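C381 turret protein (Sulfolobus turreted icosahedral virus, PDB 4IND) probably builds the turrets of an icosahedral archaeal virus, with five chains assembling together and each chain folding into three jelly-roll domains in a row. Local coordinates at residues A[42-47]-A[53-58]; A[180-185]-A[200-205]; A[231-236]-A[346-351]; A[300-305]-A[314-319]. All blocks are in the same frame, centred on the assembly; numbering follows the deposited sequence. Where two conformers were deposited one is given.

Contact 1. Residues A[42-47]-A[53-58]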
loop_
_atom_site.group_PDB
_atom_site.type_symbol
_atom_site.label_atom_id
_atom_site.label_comp_id
_atom_site.label_asym_id
_atom_site.label_seq_id
_atom_site.Cartn_x
_atom_site.Cartn_y
_atom_site.Cartn_z
ATOM N N LEU A 42 31.543 30.349 -19.321
ATOM C CA LEU A 42 30.366 29.900 -20.058
ATOM C C LEU A 42 30.811 29.628 -21.482
ATOM O O LEU A 42 31.407 30.472 -22.129
ATOM C CB LEU A 42 29.275 30.954 -20.015
ATOM C CG LEU A 42 27.860 30.486 -20.337
ATOM C CD1 LEU A 42 27.330 29.526 -19.270
ATOM C CD2 LEU A 42 26.955 31.713 -20.463
ATOM N N LYS A 43 30.563 28.422 -21.970
ATOM C CA LYS A 43 31.027 28.064 -23.308
ATOM C C LYS A 43 29.970 27.378 -24.128
ATOM O O LYS A 43 29.068 26.722 -23.610
ATOM C CB LYS A 43 32.261 27.159 -23.249
ATOM C CG LYS A 43 33.523 27.850 -22.789
ATOM C CD LYS A 43 34.742 26.963 -22.984
ATOM C CE LYS A 43 36.018 27.687 -22.567
ATOM N NZ LYS A 43 37.129 26.735 -22.258
ATOM N N GLN A 44 30.097 27.506 -25.436
ATOM C CA GLN A 44 29.180 26.789 -26.290
ATOM C C GLN A 44 29.658 25.343 -26.439
ATOM O O GLN A 44 30.785 25.089 -26.876
ATOM C CB GLN A 44 29.053 27.473 -27.649
ATOM C CG GLN A 44 27.949 26.858 -28.492
ATOM C CD GLN A 44 27.464 27.774 -29.589
ATOM O OE1 GLN A 44 26.627 28.657 -29.367
ATOM N NE2 GLN A 44 27.979 27.559 -30.792
ATOM N N ILE A 45 28.793 24.410 -26.071
ATOM C CA ILE A 45 29.109 22.988 -26.009
ATOM C C ILE A 45 28.277 22.255 -27.072
ATOM O O ILE A 45 27.073 22.467 -27.185
ATOM C CB ILE A 45 28.726 22.420 -24.605
ATOM C CG1 ILE A 45 29.631 23.008 -23.518
ATOM C CG2 ILE A 45 28.726 20.896 -24.590
ATOM C CD1 ILE A 45 31.100 22.917 -23.819
ATOM N N SER A 46 28.911 21.372 -27.833
ATOM C CA SER A 46 28.205 20.613 -28.852
ATOM C C SER A 46 28.518 19.127 -28.715
ATOM O O SER A 46 29.668 18.746 -28.506
ATOM C CB SER A 46 28.657 21.065 -30.247
ATOM O OG SER A 46 28.463 22.450 -30.434
ATOM N N TYR A 47 27.509 18.278 -28.860
ATOM C CA TYR A 47 27.778 16.839 -28.913
ATOM C C TYR A 47 26.707 16.123 -29.712
ATOM O O TYR A 47 25.632 16.664 -29.939
ATOM C CB TYR A 47 27.926 16.230 -27.505
ATOM C CG TYR A 47 26.717 16.353 -26.579
ATOM C CD1 TYR A 47 25.797 15.316 -26.455
ATOM C CD2 TYR A 47 26.525 17.481 -25.801
ATOM C CE1 TYR A 47 24.707 15.412 -25.583
ATOM C CE2 TYR A 47 25.429 17.594 -24.942
ATOM C CZ TYR A 47 24.529 16.559 -24.839
ATOM O OH TYR A 47 23.451 16.682 -23.981
ATOM N N THR A 53 23.518 17.334 -33.863
ATOM C CA THR A 53 24.378 18.056 -32.934
ATOM C C THR A 53 23.575 18.932 -31.977
ATOM O O THR A 53 22.993 19.945 -32.369
ATOM C CB THR A 53 25.395 18.909 -33.677
ATOM O OG1 THR A 53 26.172 18.072 -34.536
ATOM C CG2 THR A 53 26.313 19.597 -32.704
ATOM N N LYS A 54 23.548 18.522 -30.713
ATOM C CA LYS A 54 22.908 19.321 -29.674
ATOM C C LYS A 54 23.873 20.436 -29.283
ATOM O O LYS A 54 25.048 20.185 -29.034
ATOM C CB LYS A 54 22.590 18.450 -28.458
ATOM C CG LYS A 54 22.052 19.219 -27.248
ATOM C CD LYS A 54 21.553 18.264 -26.147
ATOM C CE LYS A 54 21.478 18.978 -24.810
ATOM N NZ LYS A 54 20.627 18.258 -23.806
ATOM N N ILE A 55 23.383 21.669 -29.243
ATOM C CA ILE A 55 24.231 22.795 -28.891
ATOM C C ILE A 55 23.635 23.516 -27.675
ATOM O O ILE A 55 22.472 23.929 -27.707
ATOM C CB ILE A 55 24.353 23.773 -30.057
ATOM C CG1 ILE A 55 24.897 23.054 -31.291
ATOM C CG2 ILE A 55 25.262 24.934 -29.692
ATOM C CD1 ILE A 55 25.025 23.965 -32.519
ATOM N N VAL A 56 24.425 23.621 -26.605
ATOM C CA VAL A 56 24.034 24.412 -25.426
ATOM C C VAL A 56 25.172 25.352 -24.975
ATOM O O VAL A 56 26.341 25.144 -25.317
ATOM C CB VAL A 56 23.610 23.524 -24.249
ATOM C CG1 VAL A 56 22.387 22.693 -24.612
ATOM C CG2 VAL A 56 24.764 22.620 -23.820
ATOM N N SER A 57 24.830 26.393 -24.227
ATOM C CA SER A 57 25.845 27.197 -23.538
ATOM C C SER A 57 25.839 26.778 -22.081
ATOM O O SER A 57 24.810 26.869 -21.428
ATOM C CB SER A 57 25.515 28.681 -23.650
ATOM O OG SER A 57 25.590 29.093 -24.992
ATOM N N ALA A 58 26.979 26.302 -21.587
ATOM C CA ALA A 58 27.052 25.699 -20.257
ATOM C C ALA A 58 28.328 26.125 -19.551
ATOM O O ALA A 58 29.302 26.494 -20.210
ATOM C CB ALA A 58 26.972 24.172 -20.367
HETATM O O HOH W 1 24.590 28.022 -27.251
#

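Contact 2. Residues A[180-185]-A[200-205]. With 2HP (dihydrogenphosphate ion), chain Y.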
loop_
_atom_site.group_PDB
_atom_site.type_symbol
_atom_site.label_atom_id
_atom_site.label_comp_id
_atom_site.label_asym_id
_atom_site.label_seq_id
_atom_site.Cartn_x
_atom_site.Cartn_y
_atom_site.Cartn_z
ATOM N N ILE A 180 20.390 -6.649 -4.617
ATOM C CA ILE A 180 21.522 -5.809 -4.983
ATOM C C ILE A 180 22.285 -6.567 -6.059
ATOM O O ILE A 180 22.806 -7.653 -5.808
ATOM C CB ILE A 180 22.429 -5.564 -3.796
ATOM C CG1 ILE A 180 21.673 -4.774 -2.727
ATOM C CG2 ILE A 180 23.678 -4.808 -4.239
ATOM C CD1 ILE A 180 22.428 -4.671 -1.406
ATOM N N LYS A 181 22.294 -6.012 -7.265
ATOM C CA LYS A 181 22.899 -6.663 -8.407
ATOM C C LYS A 181 24.099 -5.834 -8.850
ATOM O O LYS A 181 24.012 -4.604 -9.003
ATOM C CB LYS A 181 21.884 -6.814 -9.553
ATOM C CG LYS A 181 22.405 -7.626 -10.739
ATOM C CD LYS A 181 21.448 -7.575 -11.933
ATOM C CE LYS A 181 20.087 -8.197 -11.595
ATOM N NZ LYS A 181 19.204 -8.235 -12.812
ATOM N N MET A 182 25.230 -6.498 -9.044
ATOM C CA MET A 182 26.414 -5.800 -9.507
ATOM C C MET A 182 27.086 -6.526 -10.667
ATOM O O MET A 182 27.878 -7.444 -10.463
ATOM C CB MET A 182 27.374 -5.574 -8.334
ATOM C CG MET A 182 26.712 -4.838 -7.182
ATOM S SD MET A 182 27.555 -5.002 -5.604
ATOM C CE MET A 182 29.215 -4.510 -6.069
ATOM N N PRO A 183 26.746 -6.122 -11.900
ATOM C CA PRO A 183 27.431 -6.632 -13.086
ATOM C C PRO A 183 28.850 -6.124 -12.981
ATOM O O PRO A 183 29.023 -4.970 -12.566
ATOM C CB PRO A 183 26.724 -5.914 -14.244
ATOM C CG PRO A 183 25.458 -5.332 -13.666
ATOM C CD PRO A 183 25.751 -5.076 -12.219
ATOM N N TYR A 184 29.839 -6.946 -13.307
ATOM C CA TYR A 184 31.227 -6.519 -13.218
ATOM C C TYR A 184 32.041 -7.086 -14.362
ATOM O O TYR A 184 31.636 -8.053 -14.987
ATOM C CB TYR A 184 31.844 -6.973 -11.893
ATOM C CG TYR A 184 31.878 -8.472 -11.730
ATOM C CD1 TYR A 184 32.886 -9.233 -12.333
ATOM C CD2 TYR A 184 30.895 -9.145 -10.999
ATOM C CE1 TYR A 184 32.924 -10.608 -12.201
ATOM C CE2 TYR A 184 30.940 -10.539 -10.869
ATOM C CZ TYR A 184 31.955 -11.249 -11.475
ATOM O OH TYR A 184 32.000 -12.615 -11.358
ATOM N N SER A 185 33.174 -6.434 -14.636
ATOM C CA SER A 185 34.217 -6.981 -15.503
ATOM C C SER A 185 35.533 -6.806 -14.770
ATOM O O SER A 185 35.714 -5.825 -14.032
ATOM C CB SER A 185 34.292 -6.241 -16.838
ATOM O OG SER A 185 33.103 -6.383 -17.590
ATOM N N GLY A 200 34.395 -8.259 -2.368
ATOM C CA GLY A 200 33.913 -7.280 -1.397
ATOM C C GLY A 200 32.856 -7.877 -0.494
ATOM O O GLY A 200 32.657 -9.089 -0.500
ATOM N N THR A 201 32.176 -7.024 0.267
ATOM C CA THR A 201 31.125 -7.464 1.173
ATOM C C THR A 201 30.002 -6.456 1.163
ATOM O O THR A 201 30.220 -5.257 0.939
ATOM C CB THR A 201 31.618 -7.572 2.623
ATOM O OG1 THR A 201 32.064 -6.283 3.062
ATOM C CG2 THR A 201 32.753 -8.563 2.738
ATOM N N ILE A 202 28.799 -6.953 1.403
ATOM C CA ILE A 202 27.665 -6.095 1.670
ATOM C C ILE A 202 27.242 -6.352 3.109
ATOM O O ILE A 202 27.111 -7.495 3.525
ATOM C CB ILE A 202 26.523 -6.382 0.700
ATOM C CG1 ILE A 202 26.919 -5.887 -0.690
ATOM C CG2 ILE A 202 25.239 -5.673 1.153
ATOM C CD1 ILE A 202 26.044 -6.408 -1.786
ATOM N N SER A 203 27.058 -5.291 3.888
ATOM C CA SER A 203 26.693 -5.501 5.278
ATOM C C SER A 203 25.759 -4.438 5.828
ATOM O O SER A 203 25.679 -3.328 5.298
ATOM C CB SER A 203 27.948 -5.610 6.143
ATOM O OG SER A 203 28.754 -4.470 5.996
ATOM N N THR A 204 25.024 -4.823 6.868
ATOM C CA THR A 204 24.341 -3.896 7.768
ATOM C C THR A 204 25.110 -4.072 9.065
ATOM O O THR A 204 26.100 -4.798 9.093
ATOM C CB THR A 204 22.867 -4.275 7.984
ATOM O OG1 THR A 204 22.797 -5.594 8.548
ATOM C CG2 THR A 204 22.112 -4.251 6.671
ATOM N N SER A 205 24.687 -3.424 10.139
ATOM C CA SER A 205 25.416 -3.555 11.404
ATOM C C SER A 205 25.698 -5.014 11.783
ATOM O O SER A 205 24.831 -5.888 11.656
ATOM C CB SER A 205 24.672 -2.845 12.541
ATOM O OG SER A 205 24.664 -1.443 12.337
HETATM P P 2HP Y . 17.467 -5.904 -15.293
HETATM O O1 2HP Y . 17.279 -7.439 -15.487
HETATM O O2 2HP Y . 16.271 -5.292 -14.634
HETATM O O3 2HP Y . 17.499 -5.199 -16.605
HETATM O O4 2HP Y . 18.757 -5.655 -14.462
#

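Contact 3. Residues A[231-236]-A[346-351]. With 2HP (dihydrogenphosphate ion), chain B; 2HP (dihydrogenphosphate ion), chain V.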
loop_
_atom_site.group_PDB
_atom_site.type_symbol
_atom_site.label_atom_id
_atom_site.label_comp_id
_atom_site.label_asym_id
_atom_site.label_seq_id
_atom_site.Cartn_x
_atom_site.Cartn_y
_atom_site.Cartn_z
ATOM N N LYS A 231 17.085 -8.752 3.505
ATOM C CA LYS A 231 15.800 -8.473 4.124
ATOM C C LYS A 231 15.955 -7.366 5.162
ATOM O O LYS A 231 16.537 -7.567 6.229
ATOM C CB LYS A 231 15.190 -9.715 4.757
ATOM C CG LYS A 231 13.831 -9.393 5.406
ATOM C CD LYS A 231 13.146 -10.602 6.027
ATOM C CE LYS A 231 11.775 -10.167 6.529
ATOM N NZ LYS A 231 11.018 -11.262 7.166
ATOM N N ILE A 232 15.467 -6.179 4.836
ATOM C CA ILE A 232 15.543 -5.069 5.778
ATOM C C ILE A 232 14.269 -5.072 6.613
ATOM O O ILE A 232 13.215 -4.668 6.142
ATOM C CB ILE A 232 15.683 -3.729 5.048
ATOM C CG1 ILE A 232 16.906 -3.763 4.113
ATOM C CG2 ILE A 232 15.778 -2.562 6.061
ATOM C CD1 ILE A 232 18.250 -3.878 4.871
ATOM N N THR A 233 14.364 -5.573 7.834
ATOM C CA THR A 233 13.233 -5.530 8.764
ATOM C C THR A 233 12.835 -4.072 8.971
ATOM O O THR A 233 11.652 -3.736 9.038
ATOM C CB THR A 233 13.623 -6.131 10.101
ATOM O OG1 THR A 233 13.904 -7.519 9.921
ATOM C CG2 THR A 233 12.504 -5.963 11.133
ATOM N N GLY A 234 13.834 -3.208 9.056
ATOM C CA GLY A 234 13.585 -1.798 9.300
ATOM C C GLY A 234 14.316 -1.217 10.491
ATOM O O GLY A 234 14.412 0.015 10.626
ATOM N N ASP A 235 14.834 -2.077 11.373
ATOM C CA ASP A 235 15.542 -1.569 12.538
ATOM C C ASP A 235 17.023 -1.325 12.252
ATOM O O ASP A 235 17.705 -0.668 13.028
ATOM C CB ASP A 235 15.318 -2.415 13.818
ATOM C CG ASP A 235 15.531 -3.923 13.599
ATOM O OD1 ASP A 235 15.638 -4.382 12.439
ATOM O OD2 ASP A 235 15.575 -4.662 14.605
ATOM N N TYR A 236 17.501 -1.838 11.124
ATOM C CA TYR A 236 18.854 -1.558 10.651
ATOM C C TYR A 236 18.773 -1.216 9.184
ATOM O O TYR A 236 18.573 -2.081 8.354
ATOM C CB TYR A 236 19.768 -2.770 10.893
ATOM C CG TYR A 236 20.002 -3.009 12.362
ATOM C CD1 TYR A 236 21.056 -2.400 13.023
ATOM C CD2 TYR A 236 19.132 -3.795 13.099
ATOM C CE1 TYR A 236 21.253 -2.587 14.367
ATOM C CE2 TYR A 236 19.324 -3.996 14.462
ATOM C CZ TYR A 236 20.384 -3.386 15.087
ATOM O OH TYR A 236 20.583 -3.570 16.438
ATOM N N ILE A 346 8.473 -22.594 11.223
ATOM C CA ILE A 346 9.559 -21.831 11.826
ATOM C C ILE A 346 10.083 -20.825 10.821
ATOM O O ILE A 346 10.675 -21.210 9.799
ATOM C CB ILE A 346 10.723 -22.739 12.279
ATOM C CG1 ILE A 346 10.204 -23.925 13.078
ATOM C CG2 ILE A 346 11.747 -21.940 13.097
ATOM C CD1 ILE A 346 9.458 -23.550 14.364
ATOM N N ARG A 347 9.889 -19.538 11.113
ATOM C CA ARG A 347 10.312 -18.496 10.193
ATOM C C ARG A 347 11.514 -17.730 10.708
ATOM O O ARG A 347 11.884 -17.843 11.883
ATOM C CB ARG A 347 9.171 -17.514 9.929
ATOM C CG ARG A 347 7.797 -18.095 10.163
ATOM C CD ARG A 347 6.752 -17.427 9.289
ATOM N NE ARG A 347 6.797 -15.970 9.348
ATOM C CZ ARG A 347 6.152 -15.235 10.249
ATOM N NH1 ARG A 347 5.416 -15.818 11.188
ATOM N NH2 ARG A 347 6.254 -13.912 10.212
ATOM N N GLU A 348 12.117 -16.958 9.810
ATOM C CA GLU A 348 13.199 -16.032 10.149
ATOM C C GLU A 348 14.353 -16.698 10.892
ATOM O O GLU A 348 14.786 -16.234 11.925
ATOM C CB GLU A 348 12.668 -14.831 10.928
ATOM C CG GLU A 348 11.919 -13.853 10.047
ATOM C CD GLU A 348 11.929 -12.452 10.591
ATOM O OE1 GLU A 348 13.019 -11.826 10.579
ATOM O OE2 GLU A 348 10.849 -11.990 11.037
ATOM N N ILE A 349 14.845 -17.801 10.340
ATOM C CA ILE A 349 16.052 -18.439 10.846
ATOM C C ILE A 349 16.987 -18.628 9.658
ATOM O O ILE A 349 16.552 -18.539 8.509
ATOM C CB ILE A 349 15.723 -19.807 11.442
ATOM C CG1 ILE A 349 14.906 -20.604 10.427
ATOM C CG2 ILE A 349 14.929 -19.638 12.730
ATOM C CD1 ILE A 349 14.916 -22.086 10.641
ATOM N N ASN A 350 18.258 -18.910 9.916
ATOM C CA ASN A 350 19.184 -19.150 8.807
ATOM C C ASN A 350 20.162 -20.264 9.128
ATOM O O ASN A 350 21.100 -20.526 8.373
ATOM C CB ASN A 350 19.924 -17.863 8.397
ATOM C CG ASN A 350 20.628 -17.187 9.551
ATOM O OD1 ASN A 350 20.913 -17.813 10.567
ATOM N ND2 ASN A 350 20.904 -15.883 9.402
ATOM N N SER A 351 19.952 -20.917 10.265
ATOM C CA SER A 351 20.781 -22.063 10.634
ATOM C C SER A 351 19.991 -23.066 11.462
ATOM O O SER A 351 19.260 -22.684 12.380
ATOM C CB SER A 351 22.028 -21.605 11.380
ATOM O OG SER A 351 22.887 -22.698 11.617
HETATM P P 2HP B . 10.135 -14.091 5.145
HETATM O O1 2HP B . 10.413 -15.517 4.777
HETATM O O2 2HP B . 11.163 -13.335 4.352
HETATM O O3 2HP B . 10.320 -13.905 6.690
HETATM O O4 2HP B . 8.725 -13.639 4.667
HETATM P P 2HP V . 20.960 1.970 11.282
HETATM O O1 2HP V . 21.710 0.652 10.929
HETATM O O2 2HP V . 19.739 2.147 10.435
HETATM O O3 2HP V . 21.784 3.127 10.835
HETATM O O4 2HP V . 20.640 2.129 12.792
#

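Contact 4. Residues A[300-305]-A[314-319]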
loop_
_atom_site.group_PDB
_atom_site.type_symbol
_atom_site.label_atom_id
_atom_site.label_comp_id
_atom_site.label_asym_id
_atom_site.label_seq_id
_atom_site.Cartn_x
_atom_site.Cartn_y
_atom_site.Cartn_z
ATOM N N LYS A 300 8.964 -26.186 7.498
ATOM C CA LYS A 300 7.543 -26.494 7.366
ATOM C C LYS A 300 7.163 -27.794 8.071
ATOM O O LYS A 300 6.055 -27.942 8.573
ATOM C CB LYS A 300 7.154 -26.576 5.885
ATOM C CG LYS A 300 7.538 -25.364 5.070
ATOM C CD LYS A 300 6.903 -24.107 5.624
ATOM C CE LYS A 300 5.400 -24.085 5.387
ATOM N NZ LYS A 300 4.806 -22.749 5.712
ATOM N N TYR A 301 8.090 -28.734 8.102
ATOM C CA TYR A 301 7.801 -30.078 8.606
ATOM C C TYR A 301 9.084 -30.812 8.956
ATOM O O TYR A 301 10.087 -30.695 8.249
ATOM C CB TYR A 301 7.055 -30.870 7.545
ATOM C CG TYR A 301 6.751 -32.313 7.938
ATOM C CD1 TYR A 301 5.681 -32.611 8.772
ATOM C CD2 TYR A 301 7.515 -33.366 7.445
ATOM C CE1 TYR A 301 5.391 -33.940 9.128
ATOM C CE2 TYR A 301 7.245 -34.689 7.789
ATOM C CZ TYR A 301 6.182 -34.967 8.636
ATOM O OH TYR A 301 5.895 -36.279 8.978
ATOM N N ALA A 302 9.052 -31.564 10.049
ATOM C CA ALA A 302 10.188 -32.392 10.434
ATOM C C ALA A 302 9.730 -33.689 11.076
ATOM O O ALA A 302 8.707 -33.735 11.766
ATOM C CB ALA A 302 11.133 -31.640 11.364
ATOM N N SER A 303 10.496 -34.747 10.848
ATOM C CA SER A 303 10.165 -36.050 11.396
ATOM C C SER A 303 11.452 -36.818 11.652
ATOM O O SER A 303 12.446 -36.636 10.946
ATOM C CB SER A 303 9.293 -36.819 10.411
ATOM O OG SER A 303 8.815 -38.006 10.991
ATOM N N VAL A 304 11.445 -37.655 12.675
ATOM C CA VAL A 304 12.610 -38.494 12.965
ATOM C C VAL A 304 12.162 -39.941 13.046
ATOM O O VAL A 304 11.190 -40.256 13.734
ATOM C CB VAL A 304 13.309 -38.085 14.274
ATOM C CG1 VAL A 304 14.440 -39.052 14.601
ATOM C CG2 VAL A 304 13.846 -36.653 14.158
ATOM N N SER A 305 12.855 -40.818 12.323
ATOM C CA SER A 305 12.592 -42.240 12.406
ATOM C C SER A 305 13.761 -42.903 13.093
ATOM O O SER A 305 14.892 -42.402 13.048
ATOM C CB SER A 305 12.387 -42.844 11.021
ATOM O OG SER A 305 13.524 -42.632 10.211
ATOM N N CYS A 314 16.801 -35.707 21.478
ATOM C CA CYS A 314 16.661 -35.514 20.051
ATOM C C CYS A 314 15.895 -34.221 19.850
ATOM O O CYS A 314 14.663 -34.222 19.824
ATOM C CB CYS A 314 15.933 -36.709 19.421
ATOM S SG CYS A 314 15.914 -36.671 17.611
ATOM N N GLN A 315 16.638 -33.116 19.757
ATOM C CA GLN A 315 16.049 -31.792 19.606
ATOM C C GLN A 315 16.512 -31.126 18.321
ATOM O O GLN A 315 17.715 -31.052 18.043
ATOM C CB GLN A 315 16.418 -30.910 20.798
ATOM C CG GLN A 315 15.880 -31.422 22.118
ATOM C CD GLN A 315 16.404 -30.644 23.297
ATOM O OE1 GLN A 315 17.534 -30.162 23.285
ATOM N NE2 GLN A 315 15.582 -30.516 24.329
ATOM N N LEU A 316 15.550 -30.641 17.541
ATOM C CA LEU A 316 15.853 -29.790 16.403
ATOM C C LEU A 316 15.965 -28.357 16.921
ATOM O O LEU A 316 15.092 -27.888 17.673
ATOM C CB LEU A 316 14.738 -29.892 15.363
ATOM C CG LEU A 316 15.028 -29.256 14.008
ATOM C CD1 LEU A 316 16.236 -29.927 13.372
ATOM C CD2 LEU A 316 13.810 -29.338 13.109
ATOM N N GLN A 317 17.044 -27.670 16.541
ATOM C CA GLN A 317 17.271 -26.301 16.986
ATOM C C GLN A 317 17.549 -25.385 15.808
ATOM O O GLN A 317 18.084 -25.820 14.782
ATOM C CB GLN A 317 18.444 -26.251 17.967
ATOM C CG GLN A 317 18.368 -27.277 19.067
ATOM C CD GLN A 317 19.422 -27.062 20.120
ATOM O OE1 GLN A 317 20.579 -26.771 19.816
ATOM N NE2 GLN A 317 19.026 -27.190 21.374
ATOM N N ALA A 318 17.200 -24.111 15.960
ATOM C CA ALA A 318 17.351 -23.161 14.876
ATOM C C ALA A 318 17.663 -21.807 15.456
ATOM O O ALA A 318 17.426 -21.571 16.637
ATOM C CB ALA A 318 16.083 -23.090 14.061
ATOM N N THR A 319 18.221 -20.930 14.629
ATOM C CA THR A 319 18.400 -19.543 15.037
ATOM C C THR A 319 18.639 -18.637 13.850
ATOM O O THR A 319 18.950 -19.098 12.744
ATOM C CB THR A 319 19.576 -19.374 16.020
ATOM O OG1 THR A 319 19.547 -18.050 16.571
ATOM C CG2 THR A 319 20.905 -19.588 15.304
#

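Contact 1. Residues A[42-47]-A[53-58]
Ile45 and Val56 form the central hydrogen-bonded pair of an antiparallel beta hairpin. Ile45 N reaches Val56 O at 2.7 Å in an almost straight bond (177°), and Val56 N answers to Ile45 O. Lys43 with Ala58 and Tyr47 with Lys54 repeat the exchange, making six backbone bonds. On the face carrying Gln44, Ser46, Ser57 and Ile55, a water bridges two polar ends, donating to Gln44 OE1 at 3.0 Å and lying 2.7 Å from Ser57 OG. The extended Gln44 passes slantwise over Ile55, its CG 3.5 Å from Ile55 CG2, so the whole side chain, amide included, lies against that methyl while OE1 takes the water. Polar residues suit this more open face.

On the other face Tyr47 and Lys54 lie alongside each other. The tyrosine CG sits between the backbone N and carbonyl carbon (chi1 60°), which swings the ring beside the extended lysine; Lys54 CE comes 3.1 Å from Tyr47 OH. Both polar ends are bound by Asp72 of a neighbouring subunit, which probably balances the charge of the buried lysine. Ile45 CB meets Val56 CG2 at 4.0 Å. The face with Ile45, Tyr47 and Val56 packs on Leu141 of strand 138-147 and Tyr87 of strand 78-88, while residues 53-55 pair in parallel with a strand of the neighbouring subunit, continuing the sheet across the interface.

Contact 2. Residues A[180-185]-A[200-205]
The hydrophobic core of the second jelly roll, a galactose-binding-like domain, lies between its two sheets, and Ile180 and Ile202 meet there tip to tip. Each comes from a different sheet, so no backbone hydrogen bond links the segments and side chains alone bridge the gap. Ile180 CG2 touches Ile202 CD1 at 3.8 Å, and Ile180 CD1 lies 3.9 Å from Ile202 CG2, so both branches of each isoleucine take part. In both residues CG1 stands beside the backbone N and CG2 anti to it (chi1 -64° in Ile180), which spreads the two branches toward the opposite strand. Beta-branched residues fit here because they favour the extended backbone and fill the space between sheets with stiff, wholly apolar groups. Met182 adds its sulfur near the same Ile202 methyl, a looser and less certain contact because this side chain has two conformers.

Lys181, between Ile180 and Met182 in sequence, points away from the core. Its chain runs out straight and then bends at chi3 (-63°), bringing NZ to within 3.1 Å of phosphate O4, to which it donates a hydrogen bond. The same phosphate is bound by Arg154 and by Glu237 N of a neighbouring subunit, and Lys181 NZ also bonds Asp235 O of that subunit, so a long, flexible cation suits an interface anion site.

Val228 and Leu230 of strand 221-232, Leu257 and Phe255 of strand 253-262, and Val239 and Phe241 of strand 238-243 also line the core around the isoleucines and methionine.

Contact 3. Residues A[231-236]-A[346-351]
A long ion pair between Lys231 and Glu348 spans the junction of the second and third jelly rolls, joining the end of strand 221-232 to the corner at residue 348. Lys231 NZ stands 3.9 Å from Glu348 OE2 and 4.0 Å from OE1, yet only 3.7 Å from CD. The ammonium therefore sits over the flat face of the carboxylate rather than near its rim, and the attraction is a weak one through space, without a hydrogen bond. Lysine suits the place by its reach: every torsion is close to 180° (chi1 180°), and the fully stretched chain crosses the gap between the domains.

The stronger partner of Lys231 is a phosphate, whose O3 accepts a bond from NZ at 2.8 Å. Glu348 flanks the same ion with carbon, its CG 3.7 Å from O3, while OE2 accepts a hydrogen bond from Val266 N of a neighbouring subunit. That backbone bond probably fixes the carboxylate and helps a buried charge to stay ionised. Glu348, with positive phi, makes a corner on the way from strand 346-349 to strand 351-358 of the opposing sheet.

Beyond strand 221-232 the chain turns through Gly234, whose positive phi suits a glycine, and Tyr236 CD1 lies 3.8 Å from O1 of another phosphate. With His296 as a further donor to the first ion, the Lys231-Glu348 pair belongs to an anion pocket at a junction of domains and subunits.

Contact 4. Residues A[300-305]-A[314-319]
With its sulfur swung out opposite the backbone nitrogen (chi1 -172°), Cys314 reaches across the sandwich to Val304, whose own chi1 of 175° leaves both methyls turned to meet it. SG lies 4.0 Å from Val304 CG2 and 4.1 Å from CG1, so it nestles against the fork of the valine. The two strands belong to opposing sheets of the third jelly roll, the nucleoplasmin-like domain. Even at their nearest pair, Ala302 CA and Leu316 CA, the backbones stay 8.6 Å apart, and no hydrogen bond joins them.

Small and branched apolar residues suit such an interior. The valine keeps an extended backbone, and the cysteine offers a compact, polarisable atom that packs like a methyl. Around them Phe333, Leu369 and Ile367 continue the core. Neighbours in sequence face outward and are polar: Ser303 OG bonds Ser338 O, and the amide of Gln315 reaches Asp332.

Two residues on from Cys314, Leu316 lies against Ile352 and Val330 of its own sheet and sends a branch across the core. There a short residue makes room for a long one: Leu316 CD2 rests 3.9 Å from Ala302 CB.

From the N terminus, contact 1 closes a tight hairpin in the first domain, and contact 2 then joins the two sheets of the second across a loop of 14 residues. Contact 3 opens near the end of that domain and closes over a hundred residues later in the third, with contact 4, between the sheets of the third domain, nested inside its loop. Contacts 2 and 3 touch where Ser205 packs on Tyr236. Contacts 3 and 4 meet where Thr319 probably hydrogen-bonds with Asn350 and Ser351. Contact 1 stands apart: its centre lies about 69 Å from that of contact 4, on the opposite side of the chain's centre.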